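Local coordinates for protein soluble lytic murein transglycosylase (Escherichia coli, PDB 1QSA) that cleaves the glycosidic bonds between N-acetylmuramic acid and N-acetylglucosamine in peptidoglycan, with formation of a 1,6-anhydro bond in the N-acetylmuramic acid, at residues 371-377 / 417-422; 429-433 / 447-453; 219-223 / 253-258; 202-206 / 239-244. All blocks are in the same frame, centred on the assembly; numbering follows the deposited sequence.

Overall arrangement
Four contacts sample two regions of one largely helical chain, on opposite sides of its centre. Interactions 3 and 4 come first in sequence; their segments alternate, their centres lie 13 Å apart, and L240 of interaction 4 packs against F222 and L254 of interaction 3, so helices 201-207, 212-228, 230-243 and 248-260 pack together in the alpha-superhelix. Interactions 1 and 2 follow in series, centres 14 Å apart, joined by the salt bridge from R421 to E447 and by the consecutive helices 413-425 and 429-438. About 45 Å separates the centres of interactions 2 and 3. In interaction 2, P450 and A452 also touch W481, consistent with a junction of L domain and Slt-type catalytic domain.

Interaction 1. Residues 371-377 / 417-422; sequences APQNVDS and AQLARY
Q418 swings its CG beside its own backbone N (chi1 -72°) and runs extended beyond it, which carries its amide to the backbone of N374, while in R421 a chi1 of -173° sets CG against V375 CG1. The contact fastens a loop across helix 413-425, within the L domain, a family of the TPR clan. The amide hydrogen bond from Q418 NE2 to N374 O is 2.8 Å long and fairly straight, with the acceptor close to the Q418 amide plane. A water accepts from the same nitrogen and donates to D376 O, so this one nitrogen holds two carbonyls of the loop, that of N374 directly and that of D376 through the water. P372 lies across the Q418 chain at about a right angle, its CG 3.8 Å from Q418 CG.

Apolar contacts continue along the helix. A371 sets its CB 3.6 Å from R421 CB, and V375 divides its two methyls between neighbours: CG1 rests on the aliphatic start of R421, whereas CG2 reaches the edge of the Y422 ring. Only the carbon part of R421 serves this loop, because beyond CG the chain bends at chi2 and its guanidinium leads away to salt bridges with E446 and E447. The Y422 ring also meets D376 at its edge, D376 OD1 standing 4.2 Å from Y422 CE1.

Interaction 2. Residues 429-433 / 447-453; sequences WDLSV and ERFPLAY. With SO4 (sulfate ion), chain B; SO4 (sulfate ion), chain H.
A lone alanine methyl sits over the face of a tryptophan here: A452 CB lies 3.7 Å from the centroid of the five-membered ring of W429, in a CH-pi contact only 25° off the ring normal. P450 slides past the same indole in the opposite direction, bringing its CB to 3.2 Å from W429 CE3. On the pyrrole side, the W429 edge is turned toward the face of Y453 in a T-shaped pair, the planes 63° apart. A water accepts from both W429 NE1 and Y453 N, tying the indole to the backbone just ahead of helix 454-461. Cutting W429 back to an alanine is likely to leave the A452 methyl and P450 ring without their flat partner and the bridging water without one of its donors.

W429 belongs to helix 429-438, within the L domain. P450 and A452 also touch W481, and the Y453 side chain is about 11 Å from that of E478, the predicted active-site residue, consistent with a junction between the L domain and the Slt-type catalytic domain; an inverse gamma turn is centred on L451. Farther along the helix, S432 OG donates to E447 O at 2.8 Å, approaching from the side of the carbonyl (C=O...donor angle 117°). V433 adds CG2 against R448 O and P450 CD. The R448 side chain turns away, bent at chi3, and its guanidinium grips two sulfates, probably from the crystallisation liquor, at its edge: NH1 and NH2 both donate to one, while NH2 also reaches O1 of the other at 2.8 Å. F449 CE2 lies over the guanidinium face.

Interaction 3. Residues 219-223 / 253-258; sequences AVAFA and ELRDIV
F222 presses its ring into the facing helix, and the tight part of this contact gathers round it. A chi1 of 178° sets the ring opposite the backbone N, and the phenyl group reaches across to L254, whose CD2 methyl lies over one face in a CH-pi contact, 4.1 Å from the ring centroid. V258 CG2 meets the ring obliquely, 3.6 Å from F222 CZ, and F222 CE2 comes to 3.4 Å from L254 O. I257 CG2 closes in between F222 CD2 and the A223 CA atom.

The two segments belong to helices 212-228 and 248-260, alternate helices of the alpha-superhelix; 219-223 and 253-258 run nearly parallel at 20°, with their axes 10.2 Å apart. Helix 230-243 closes over the buried side, where I237 and L240 also touch F222. Were F222 replaced by an alanine, a gap would probably open between the helices, leaving the L254 and V258 methyls without the ring they pack on.

Packing is looser toward the more exposed flank. There A219 has a methyl only, 4.5 Å from L254 CD2, and the extended chain of E253 reaches toward it, its OE1 4.0 Å from A219 CB.

Interaction 4. Residues 202-206 / 239-244; sequences LTFAR and SLAQAQ
S239, near the C-terminal end of helix 230-243, faces L202 and R206 of helix 201-207 in the alpha-superhelix; segments 202-206 and 239-243 run nearly parallel, their axes 9.2 Å apart and 20° from one another. L202 CD1 rests on the S239 backbone, 3.8 Å from S239 C, and its CD2 approaches the S239 CB atom. The guanidinium of R206 also comes near, although its tie to this residue runs through solvent: a water accepts from R206 NE and donates to S239 O.

L240 follows with the closest carbon contact. Its chi1 of -173° puts CG beside the carbonyl carbon, and the branch that follows drives CD1 to 3.4 Å from A205 CB, tighter than usual van der Waals contact. The same leucine also serves helices 212-228 and 248-260. Q242 contributes a weak bond from the same water to its OE1.

A243 turns its methyl toward the first helix, with CB 4.0 Å from A205 CB and 3.7 Å from R206 CG; two small residues let the backbones come together here.

Q244 lays its extended chain beside A205, Q244 CG lying 3.8 Å from A205 CB. Its amide donates to T214 O in helix 212-228, and also to a second water, 2.9 Å from Q244 NE2, which in turn donates to A205 O.

Interaction 1. Residues 371-377 / 417-422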
loop_
_atom_site.group_PDB
_atom_site.type_symbol
_atom_site.label_atom_id
_atom_site.label_comp_id
_atom_site.label_asym_id
_atom_site.label_seq_id
_atom_site.Cartn_x
_atom_site.Cartn_y
_atom_site.Cartn_z
ATOM N N ALA A 371 -19.605 18.037 8.367
ATOM C CA ALA A 371 -19.485 18.611 7.032
ATOM C C ALA A 371 -20.493 19.775 6.992
ATOM O O ALA A 371 -21.352 19.894 7.873
ATOM C CB ALA A 371 -19.831 17.562 5.978
ATOM N N PRO A 372 -20.384 20.662 5.994
ATOM C CA PRO A 372 -21.314 21.796 5.891
ATOM C C PRO A 372 -22.777 21.348 5.821
ATOM O O PRO A 372 -23.077 20.241 5.370
ATOM C CB PRO A 372 -20.893 22.462 4.578
ATOM C CG PRO A 372 -19.426 22.155 4.490
ATOM C CD PRO A 372 -19.367 20.711 4.929
ATOM N N GLN A 373 -23.681 22.209 6.283
ATOM C CA GLN A 373 -25.111 21.908 6.253
ATOM C C GLN A 373 -25.592 21.802 4.803
ATOM O O GLN A 373 -26.446 20.974 4.489
ATOM C CB GLN A 373 -25.902 22.993 6.988
ATOM C CG GLN A 373 -25.639 23.043 8.484
ATOM C CD GLN A 373 -26.119 21.792 9.202
ATOM O OE1 GLN A 373 -26.970 21.054 8.694
ATOM N NE2 GLN A 373 -25.598 21.566 10.404
ATOM N N ASN A 374 -25.046 22.660 3.942
ATOM C CA ASN A 374 -25.375 22.672 2.515
ATOM C C ASN A 374 -24.264 21.959 1.748
ATOM O O ASN A 374 -23.133 22.444 1.707
ATOM C CB ASN A 374 -25.469 24.106 1.983
ATOM C CG ASN A 374 -26.694 24.839 2.474
ATOM O OD1 ASN A 374 -27.802 24.613 1.983
ATOM N ND2 ASN A 374 -26.498 25.754 3.418
ATOM N N VAL A 375 -24.591 20.830 1.124
ATOM C CA VAL A 375 -23.609 20.061 0.363
ATOM C C VAL A 375 -23.710 20.288 -1.141
ATOM O O VAL A 375 -22.866 19.813 -1.909
ATOM C CB VAL A 375 -23.729 18.545 0.650
ATOM C CG1 VAL A 375 -23.563 18.289 2.126
ATOM C CG2 VAL A 375 -25.059 18.012 0.162
ATOM N N ASP A 376 -24.751 21.009 -1.555
ATOM C CA ASP A 376 -24.967 21.300 -2.965
ATOM C C ASP A 376 -24.093 22.445 -3.452
ATOM O O ASP A 376 -24.149 23.561 -2.935
ATOM C CB ASP A 376 -26.440 21.609 -3.231
ATOM C CG ASP A 376 -27.348 20.443 -2.900
ATOM O OD1 ASP A 376 -26.896 19.278 -2.992
ATOM O OD2 ASP A 376 -28.521 20.694 -2.551
ATOM N N SER A 377 -23.243 22.132 -4.416
ATOM C CA SER A 377 -22.343 23.105 -5.014
ATOM C C SER A 377 -22.362 22.846 -6.511
ATOM O O SER A 377 -23.071 21.951 -6.985
ATOM C CB SER A 377 -20.919 22.935 -4.462
ATOM O OG SER A 377 -20.431 21.613 -4.644
ATOM N N ALA A 417 -15.182 18.231 1.814
ATOM C CA ALA A 417 -16.081 17.788 2.883
ATOM C C ALA A 417 -17.526 17.732 2.369
ATOM O O ALA A 417 -18.292 16.837 2.729
ATOM C CB ALA A 417 -15.966 18.726 4.109
ATOM N N GLN A 418 -17.900 18.696 1.523
ATOM C CA GLN A 418 -19.241 18.692 0.938
ATOM C C GLN A 418 -19.385 17.464 0.050
ATOM O O GLN A 418 -20.410 16.804 0.087
ATOM C CB GLN A 418 -19.484 19.931 0.085
ATOM C CG GLN A 418 -19.641 21.222 0.860
ATOM C CD GLN A 418 -19.853 22.390 -0.077
ATOM O OE1 GLN A 418 -19.042 22.641 -0.972
ATOM N NE2 GLN A 418 -20.948 23.109 0.114
ATOM N N LEU A 419 -18.362 17.185 -0.762
ATOM C CA LEU A 419 -18.385 16.021 -1.646
ATOM C C LEU A 419 -18.451 14.720 -0.821
ATOM O O LEU A 419 -19.199 13.797 -1.151
ATOM C CB LEU A 419 -17.168 16.035 -2.592
ATOM C CG LEU A 419 -17.226 17.066 -3.740
ATOM C CD1 LEU A 419 -15.896 17.141 -4.478
ATOM C CD2 LEU A 419 -18.356 16.688 -4.707
ATOM N N ALA A 420 -17.690 14.661 0.270
ATOM C CA ALA A 420 -17.714 13.484 1.142
ATOM C C ALA A 420 -19.140 13.274 1.682
ATOM O O ALA A 420 -19.687 12.173 1.608
ATOM C CB ALA A 420 -16.727 13.658 2.309
ATOM N N ARG A 421 -19.766 14.358 2.141
ATOM C CA ARG A 421 -21.123 14.271 2.697
ATOM C C ARG A 421 -22.166 13.955 1.629
ATOM O O ARG A 421 -23.124 13.243 1.898
ATOM C CB ARG A 421 -21.485 15.562 3.433
ATOM C CG ARG A 421 -22.813 15.488 4.178
ATOM C CD ARG A 421 -22.755 14.467 5.304
ATOM N NE ARG A 421 -24.083 14.149 5.833
ATOM C CZ ARG A 421 -24.300 13.575 7.012
ATOM N NH1 ARG A 421 -23.279 13.252 7.799
ATOM N NH2 ARG A 421 -25.545 13.318 7.402
ATOM N N TYR A 422 -21.966 14.477 0.420
ATOM C CA TYR A 422 -22.881 14.216 -0.696
ATOM C C TYR A 422 -22.851 12.706 -1.005
ATOM O O TYR A 422 -23.886 12.069 -1.151
ATOM C CB TYR A 422 -22.452 15.010 -1.928
ATOM C CG TYR A 422 -23.400 14.876 -3.088
ATOM C CD1 TYR A 422 -24.519 15.697 -3.189
ATOM C CD2 TYR A 422 -23.173 13.938 -4.094
ATOM C CE1 TYR A 422 -25.395 15.587 -4.272
ATOM C CE2 TYR A 422 -24.047 13.819 -5.186
ATOM C CZ TYR A 422 -25.152 14.648 -5.260
ATOM O OH TYR A 422 -26.028 14.539 -6.321
HETATM O O HOH W 1 -21.720 25.314 -1.748
#

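Interaction 2. Residues 429-433 / 447-453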
loop_
_atom_site.group_PDB
_atom_site.type_symbol
_atom_site.label_atom_id
_atom_site.label_comp_id
_atom_site.label_asym_id
_atom_site.label_seq_id
_atom_site.Cartn_x
_atom_site.Cartn_y
_atom_site.Cartn_z
ATOM N N TRP A 429 -20.729 4.685 -0.059
ATOM C CA TRP A 429 -19.808 4.543 1.082
ATOM C C TRP A 429 -18.337 4.645 0.725
ATOM O O TRP A 429 -17.569 5.323 1.427
ATOM C CB TRP A 429 -20.090 3.244 1.833
ATOM C CG TRP A 429 -21.565 3.000 2.077
ATOM C CD1 TRP A 429 -22.286 1.906 1.684
ATOM C CD2 TRP A 429 -22.472 3.839 2.809
ATOM N NE1 TRP A 429 -23.576 2.008 2.141
ATOM C CE2 TRP A 429 -23.717 3.179 2.837
ATOM C CE3 TRP A 429 -22.349 5.085 3.445
ATOM C CZ2 TRP A 429 -24.840 3.713 3.483
ATOM C CZ3 TRP A 429 -23.479 5.625 4.094
ATOM C CH2 TRP A 429 -24.702 4.932 4.106
ATOM N N ASP A 430 -17.933 3.934 -0.328
ATOM C CA ASP A 430 -16.538 4.019 -0.755
ATOM C C ASP A 430 -16.124 5.434 -1.179
ATOM O O ASP A 430 -15.029 5.900 -0.846
ATOM C CB ASP A 430 -16.177 2.971 -1.826
ATOM C CG ASP A 430 -17.184 2.853 -2.951
ATOM O OD1 ASP A 430 -18.119 3.667 -3.097
ATOM O OD2 ASP A 430 -17.040 1.879 -3.712
ATOM N N LEU A 431 -17.002 6.136 -1.892
ATOM C CA LEU A 431 -16.692 7.495 -2.316
ATOM C C LEU A 431 -16.600 8.441 -1.127
ATOM O O LEU A 431 -15.781 9.356 -1.118
ATOM C CB LEU A 431 -17.722 7.994 -3.345
ATOM C CG LEU A 431 -17.831 7.089 -4.579
ATOM C CD1 LEU A 431 -18.754 7.753 -5.623
ATOM C CD2 LEU A 431 -16.429 6.859 -5.179
ATOM N N SER A 432 -17.436 8.215 -0.119
ATOM C CA SER A 432 -17.405 9.035 1.088
ATOM C C SER A 432 -16.026 8.895 1.740
ATOM O O SER A 432 -15.372 9.895 2.029
ATOM C CB SER A 432 -18.508 8.586 2.061
ATOM O OG SER A 432 -18.446 9.283 3.300
ATOM N N VAL A 433 -15.560 7.657 1.913
ATOM C CA VAL A 433 -14.238 7.443 2.533
ATOM C C VAL A 433 -13.129 8.048 1.656
ATOM O O VAL A 433 -12.222 8.738 2.141
ATOM C CB VAL A 433 -13.949 5.922 2.786
ATOM C CG1 VAL A 433 -12.504 5.736 3.268
ATOM C CG2 VAL A 433 -14.911 5.350 3.847
ATOM N N GLU A 447 -18.308 10.452 8.112
ATOM C CA GLU A 447 -18.063 10.187 6.694
ATOM C C GLU A 447 -16.931 9.187 6.483
ATOM O O GLU A 447 -16.909 8.464 5.478
ATOM C CB GLU A 447 -17.772 11.488 5.932
ATOM C CG GLU A 447 -18.959 12.473 5.853
ATOM C CD GLU A 447 -19.206 13.229 7.145
ATOM O OE1 GLU A 447 -18.252 13.456 7.916
ATOM O OE2 GLU A 447 -20.364 13.619 7.392
ATOM N N ARG A 448 -15.994 9.139 7.429
ATOM C CA ARG A 448 -14.878 8.195 7.350
ATOM C C ARG A 448 -15.307 6.773 7.741
ATOM O O ARG A 448 -14.684 5.797 7.319
ATOM C CB ARG A 448 -13.743 8.595 8.312
ATOM C CG ARG A 448 -13.022 9.922 7.983
ATOM C CD ARG A 448 -11.821 10.153 8.931
ATOM N NE ARG A 448 -10.814 9.119 8.757
ATOM C CZ ARG A 448 -10.020 8.660 9.724
ATOM N NH1 ARG A 448 -10.047 9.197 10.942
ATOM N NH2 ARG A 448 -9.163 7.685 9.462
ATOM N N PHE A 449 -16.342 6.655 8.573
ATOM C CA PHE A 449 -16.769 5.345 9.050
ATOM C C PHE A 449 -18.264 5.158 8.894
ATOM O O PHE A 449 -18.991 4.981 9.875
ATOM C CB PHE A 449 -16.318 5.191 10.513
ATOM C CG PHE A 449 -14.828 5.297 10.678
ATOM C CD1 PHE A 449 -14.004 4.239 10.280
ATOM C CD2 PHE A 449 -14.236 6.497 11.099
ATOM C CE1 PHE A 449 -12.608 4.381 10.285
ATOM C CE2 PHE A 449 -12.849 6.652 11.108
ATOM C CZ PHE A 449 -12.029 5.593 10.696
ATOM N N PRO A 450 -18.736 5.122 7.636
ATOM C CA PRO A 450 -20.164 4.952 7.371
ATOM C C PRO A 450 -20.673 3.559 7.727
ATOM O O PRO A 450 -19.910 2.592 7.657
ATOM C CB PRO A 450 -20.254 5.198 5.867
ATOM C CG PRO A 450 -18.942 4.656 5.356
ATOM C CD PRO A 450 -17.964 5.206 6.374
ATOM N N LEU A 451 -21.958 3.461 8.081
ATOM C CA LEU A 451 -22.579 2.181 8.419
ATOM C C LEU A 451 -22.956 1.448 7.136
ATOM O O LEU A 451 -24.134 1.196 6.852
ATOM C CB LEU A 451 -23.817 2.393 9.300
ATOM C CG LEU A 451 -23.517 3.038 10.654
ATOM C CD1 LEU A 451 -24.818 3.217 11.436
ATOM C CD2 LEU A 451 -22.525 2.193 11.445
ATOM N N ALA A 452 -21.928 1.064 6.393
ATOM C CA ALA A 452 -22.089 0.389 5.108
ATOM C C ALA A 452 -22.596 -1.053 5.186
ATOM O O ALA A 452 -22.173 -1.825 6.058
ATOM C CB ALA A 452 -20.776 0.436 4.369
ATOM N N TYR A 453 -23.537 -1.395 4.302
ATOM C CA TYR A 453 -24.120 -2.731 4.215
ATOM C C TYR A 453 -24.604 -3.177 5.596
ATOM O O TYR A 453 -24.477 -4.340 5.964
ATOM C CB TYR A 453 -23.063 -3.718 3.662
ATOM C CG TYR A 453 -22.465 -3.273 2.348
ATOM C CD1 TYR A 453 -23.137 -3.523 1.146
ATOM C CD2 TYR A 453 -21.255 -2.577 2.305
ATOM C CE1 TYR A 453 -22.620 -3.084 -0.070
ATOM C CE2 TYR A 453 -20.727 -2.131 1.095
ATOM C CZ TYR A 453 -21.425 -2.393 -0.090
ATOM O OH TYR A 453 -20.932 -1.959 -1.294
HETATM S S SO4 B . -7.656 7.091 13.086
HETATM O O1 SO4 B . -7.823 5.957 14.018
HETATM O O2 SO4 B . -8.812 8.000 13.212
HETATM O O3 SO4 B . -6.421 7.805 13.450
HETATM O O4 SO4 B . -7.540 6.614 11.697
HETATM S S SO4 H . -7.999 5.853 6.376
HETATM O O1 SO4 H . -8.219 5.576 7.808
HETATM O O2 SO4 H . -6.574 5.661 6.049
HETATM O O3 SO4 H . -8.815 4.930 5.570
HETATM O O4 SO4 H . -8.391 7.241 6.086
HETATM O O HOH W 2 -25.343 -0.158 2.082
#

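Interaction 3. Residues 219-223 / 253-258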
loop_
_atom_site.group_PDB
_atom_site.type_symbol
_atom_site.label_atom_id
_atom_site.label_comp_id
_atom_site.label_asym_id
_atom_site.label_seq_id
_atom_site.Cartn_x
_atom_site.Cartn_y
_atom_site.Cartn_z
ATOM N N ALA A 219 27.666 -4.083 0.602
ATOM C CA ALA A 219 26.763 -3.899 1.741
ATOM C C ALA A 219 25.372 -4.467 1.456
ATOM O O ALA A 219 24.722 -5.008 2.352
ATOM C CB ALA A 219 26.687 -2.441 2.148
ATOM N N VAL A 220 24.922 -4.374 0.205
ATOM C CA VAL A 220 23.616 -4.942 -0.138
ATOM C C VAL A 220 23.708 -6.478 -0.084
ATOM O O VAL A 220 22.857 -7.143 0.512
ATOM C CB VAL A 220 23.134 -4.486 -1.545
ATOM C CG1 VAL A 220 21.791 -5.149 -1.881
ATOM C CG2 VAL A 220 22.980 -2.963 -1.594
ATOM N N ALA A 221 24.753 -7.040 -0.685
ATOM C CA ALA A 221 24.929 -8.488 -0.680
ATOM C C ALA A 221 25.060 -9.000 0.761
ATOM O O ALA A 221 24.529 -10.044 1.114
ATOM C CB ALA A 221 26.155 -8.876 -1.491
ATOM N N PHE A 222 25.750 -8.223 1.592
ATOM C CA PHE A 222 25.961 -8.583 2.994
ATOM C C PHE A 222 24.611 -8.713 3.709
ATOM O O PHE A 222 24.407 -9.637 4.502
ATOM C CB PHE A 222 26.844 -7.537 3.677
ATOM C CG PHE A 222 27.078 -7.798 5.151
ATOM C CD1 PHE A 222 28.060 -8.692 5.569
ATOM C CD2 PHE A 222 26.328 -7.127 6.110
ATOM C CE1 PHE A 222 28.292 -8.911 6.936
ATOM C CE2 PHE A 222 26.549 -7.337 7.469
ATOM C CZ PHE A 222 27.529 -8.226 7.885
ATOM N N ALA A 223 23.697 -7.791 3.424
ATOM C CA ALA A 223 22.359 -7.842 4.009
ATOM C C ALA A 223 21.638 -9.131 3.572
ATOM O O ALA A 223 20.938 -9.759 4.367
ATOM C CB ALA A 223 21.565 -6.613 3.600
ATOM N N GLU A 253 27.019 0.329 9.814
ATOM C CA GLU A 253 25.902 -0.079 8.966
ATOM C C GLU A 253 25.879 -1.599 8.917
ATOM O O GLU A 253 24.808 -2.217 8.970
ATOM C CB GLU A 253 26.004 0.468 7.531
ATOM C CG GLU A 253 24.820 -0.035 6.675
ATOM C CD GLU A 253 24.880 0.310 5.188
ATOM O OE1 GLU A 253 25.971 0.601 4.666
ATOM O OE2 GLU A 253 23.811 0.252 4.535
ATOM N N LEU A 254 27.059 -2.213 8.828
ATOM C CA LEU A 254 27.127 -3.669 8.790
ATOM C C LEU A 254 26.615 -4.249 10.118
ATOM O O LEU A 254 25.918 -5.259 10.127
ATOM C CB LEU A 254 28.555 -4.156 8.531
ATOM C CG LEU A 254 29.207 -3.741 7.211
ATOM C CD1 LEU A 254 30.525 -4.489 7.078
ATOM C CD2 LEU A 254 28.290 -4.064 6.017
ATOM N N ARG A 255 26.979 -3.607 11.229
ATOM C CA ARG A 255 26.526 -4.067 12.546
ATOM C C ARG A 255 25.007 -3.983 12.630
ATOM O O ARG A 255 24.368 -4.910 13.117
ATOM C CB ARG A 255 27.132 -3.225 13.668
ATOM C CG ARG A 255 28.599 -3.495 13.929
ATOM C CD ARG A 255 29.014 -2.901 15.269
ATOM N NE ARG A 255 30.467 -2.897 15.403
ATOM C CZ ARG A 255 31.224 -1.819 15.234
ATOM N NH1 ARG A 255 30.671 -0.647 14.954
ATOM N NH2 ARG A 255 32.538 -1.912 15.355
ATOM N N ASP A 256 24.439 -2.880 12.130
ATOM C CA ASP A 256 22.982 -2.671 12.140
ATOM C C ASP A 256 22.271 -3.778 11.370
ATOM O O ASP A 256 21.241 -4.297 11.806
ATOM C CB ASP A 256 22.607 -1.318 11.507
ATOM C CG ASP A 256 22.970 -0.117 12.370
ATOM O OD1 ASP A 256 23.440 -0.274 13.513
ATOM O OD2 ASP A 256 22.778 1.013 11.887
ATOM N N ILE A 257 22.815 -4.105 10.197
ATOM C CA ILE A 257 22.255 -5.142 9.337
ATOM C C ILE A 257 22.147 -6.480 10.077
ATOM O O ILE A 257 21.100 -7.136 10.043
ATOM C CB ILE A 257 23.106 -5.285 8.057
ATOM C CG1 ILE A 257 22.844 -4.086 7.138
ATOM C CG2 ILE A 257 22.826 -6.608 7.346
ATOM C CD1 ILE A 257 23.873 -3.926 6.042
ATOM N N VAL A 258 23.210 -6.855 10.784
ATOM C CA VAL A 258 23.218 -8.112 11.526
ATOM C C VAL A 258 22.283 -8.066 12.733
ATOM O O VAL A 258 21.530 -9.015 12.972
ATOM C CB VAL A 258 24.651 -8.484 11.954
ATOM C CG1 VAL A 258 24.638 -9.691 12.900
ATOM C CG2 VAL A 258 25.478 -8.813 10.724
#

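Interaction 4. Residues 202-206 / 239-244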
loop_
_atom_site.group_PDB
_atom_site.type_symbol
_atom_site.label_atom_id
_atom_site.label_comp_id
_atom_site.label_asym_id
_atom_site.label_seq_id
_atom_site.Cartn_x
_atom_site.Cartn_y
_atom_site.Cartn_z
ATOM N N LEU A 202 32.517 -11.734 0.303
ATOM C CA LEU A 202 33.869 -11.512 0.810
ATOM C C LEU A 202 34.896 -11.635 -0.320
ATOM O O LEU A 202 35.862 -10.861 -0.374
ATOM C CB LEU A 202 34.193 -12.461 1.965
ATOM C CG LEU A 202 35.516 -12.180 2.689
ATOM C CD1 LEU A 202 35.572 -10.740 3.200
ATOM C CD2 LEU A 202 35.672 -13.162 3.845
ATOM N N THR A 203 34.666 -12.577 -1.236
ATOM C CA THR A 203 35.545 -12.764 -2.394
ATOM C C THR A 203 35.445 -11.502 -3.264
ATOM O O THR A 203 36.463 -10.961 -3.698
ATOM C CB THR A 203 35.132 -14.000 -3.224
ATOM O OG1 THR A 203 35.244 -15.173 -2.411
ATOM C CG2 THR A 203 36.026 -14.163 -4.437
ATOM N N PHE A 204 34.218 -11.014 -3.460
ATOM C CA PHE A 204 33.968 -9.799 -4.243
ATOM C C PHE A 204 34.751 -8.625 -3.637
ATOM O O PHE A 204 35.428 -7.888 -4.348
ATOM C CB PHE A 204 32.458 -9.481 -4.251
ATOM C CG PHE A 204 32.098 -8.168 -4.915
ATOM C CD1 PHE A 204 31.867 -8.107 -6.294
ATOM C CD2 PHE A 204 31.959 -7.000 -4.158
ATOM C CE1 PHE A 204 31.500 -6.900 -6.908
ATOM C CE2 PHE A 204 31.594 -5.784 -4.761
ATOM C CZ PHE A 204 31.363 -5.737 -6.142
ATOM N N ALA A 205 34.661 -8.479 -2.316
ATOM C CA ALA A 205 35.326 -7.405 -1.584
ATOM C C ALA A 205 36.857 -7.456 -1.645
ATOM O O ALA A 205 37.515 -6.425 -1.691
ATOM C CB ALA A 205 34.873 -7.415 -0.131
ATOM N N ARG A 206 37.410 -8.664 -1.631
ATOM C CA ARG A 206 38.857 -8.836 -1.665
ATOM C C ARG A 206 39.473 -8.768 -3.060
ATOM O O ARG A 206 40.616 -8.336 -3.207
ATOM C CB ARG A 206 39.242 -10.165 -1.012
ATOM C CG ARG A 206 38.961 -10.236 0.472
ATOM C CD ARG A 206 39.194 -11.637 0.992
ATOM N NE ARG A 206 39.245 -11.664 2.449
ATOM C CZ ARG A 206 39.256 -12.777 3.178
ATOM N NH1 ARG A 206 39.193 -13.962 2.586
ATOM N NH2 ARG A 206 39.311 -12.700 4.504
ATOM N N SER A 239 36.548 -9.293 8.544
ATOM C CA SER A 239 37.166 -9.566 7.248
ATOM C C SER A 239 36.684 -8.606 6.166
ATOM O O SER A 239 37.476 -8.155 5.334
ATOM C CB SER A 239 36.889 -10.998 6.808
ATOM O OG SER A 239 37.598 -11.924 7.611
ATOM N N LEU A 240 35.387 -8.301 6.170
ATOM C CA LEU A 240 34.820 -7.386 5.178
ATOM C C LEU A 240 35.323 -5.959 5.400
ATOM O O LEU A 240 35.700 -5.271 4.451
ATOM C CB LEU A 240 33.287 -7.435 5.218
ATOM C CG LEU A 240 32.531 -6.662 4.132
ATOM C CD1 LEU A 240 33.035 -7.039 2.738
ATOM C CD2 LEU A 240 31.043 -6.963 4.267
ATOM N N ALA A 241 35.357 -5.529 6.659
ATOM C CA ALA A 241 35.824 -4.189 6.997
ATOM C C ALA A 241 37.283 -4.012 6.581
ATOM O O ALA A 241 37.664 -2.966 6.060
ATOM C CB ALA A 241 35.655 -3.919 8.495
ATOM N N GLN A 242 38.080 -5.060 6.765
ATOM C CA GLN A 242 39.494 -5.018 6.400
ATOM C C GLN A 242 39.698 -5.054 4.878
ATOM O O GLN A 242 40.535 -4.328 4.348
ATOM C CB GLN A 242 40.246 -6.170 7.071
ATOM C CG GLN A 242 41.750 -6.173 6.822
ATOM C CD GLN A 242 42.175 -7.297 5.899
ATOM O OE1 GLN A 242 42.055 -7.193 4.676
ATOM N NE2 GLN A 242 42.655 -8.393 6.482
ATOM N N ALA A 243 38.921 -5.883 4.184
ATOM C CA ALA A 243 39.021 -6.000 2.725
ATOM C C ALA A 243 38.686 -4.705 1.977
ATOM O O ALA A 243 39.245 -4.438 0.905
ATOM C CB ALA A 243 38.137 -7.132 2.225
ATOM N N GLN A 244 37.782 -3.900 2.534
ATOM C CA GLN A 244 37.390 -2.650 1.888
ATOM C C GLN A 244 37.758 -1.386 2.647
ATOM O O GLN A 244 37.308 -0.295 2.288
ATOM C CB GLN A 244 35.889 -2.655 1.577
ATOM C CG GLN A 244 35.491 -3.765 0.634
ATOM C CD GLN A 244 34.043 -3.654 0.197
ATOM O OE1 GLN A 244 33.149 -3.486 1.031
ATOM N NE2 GLN A 244 33.803 -3.765 -1.107
HETATM O O HOH W 3 36.179 -4.077 -2.743
HETATM O O HOH W 4 39.769 -9.621 4.563
#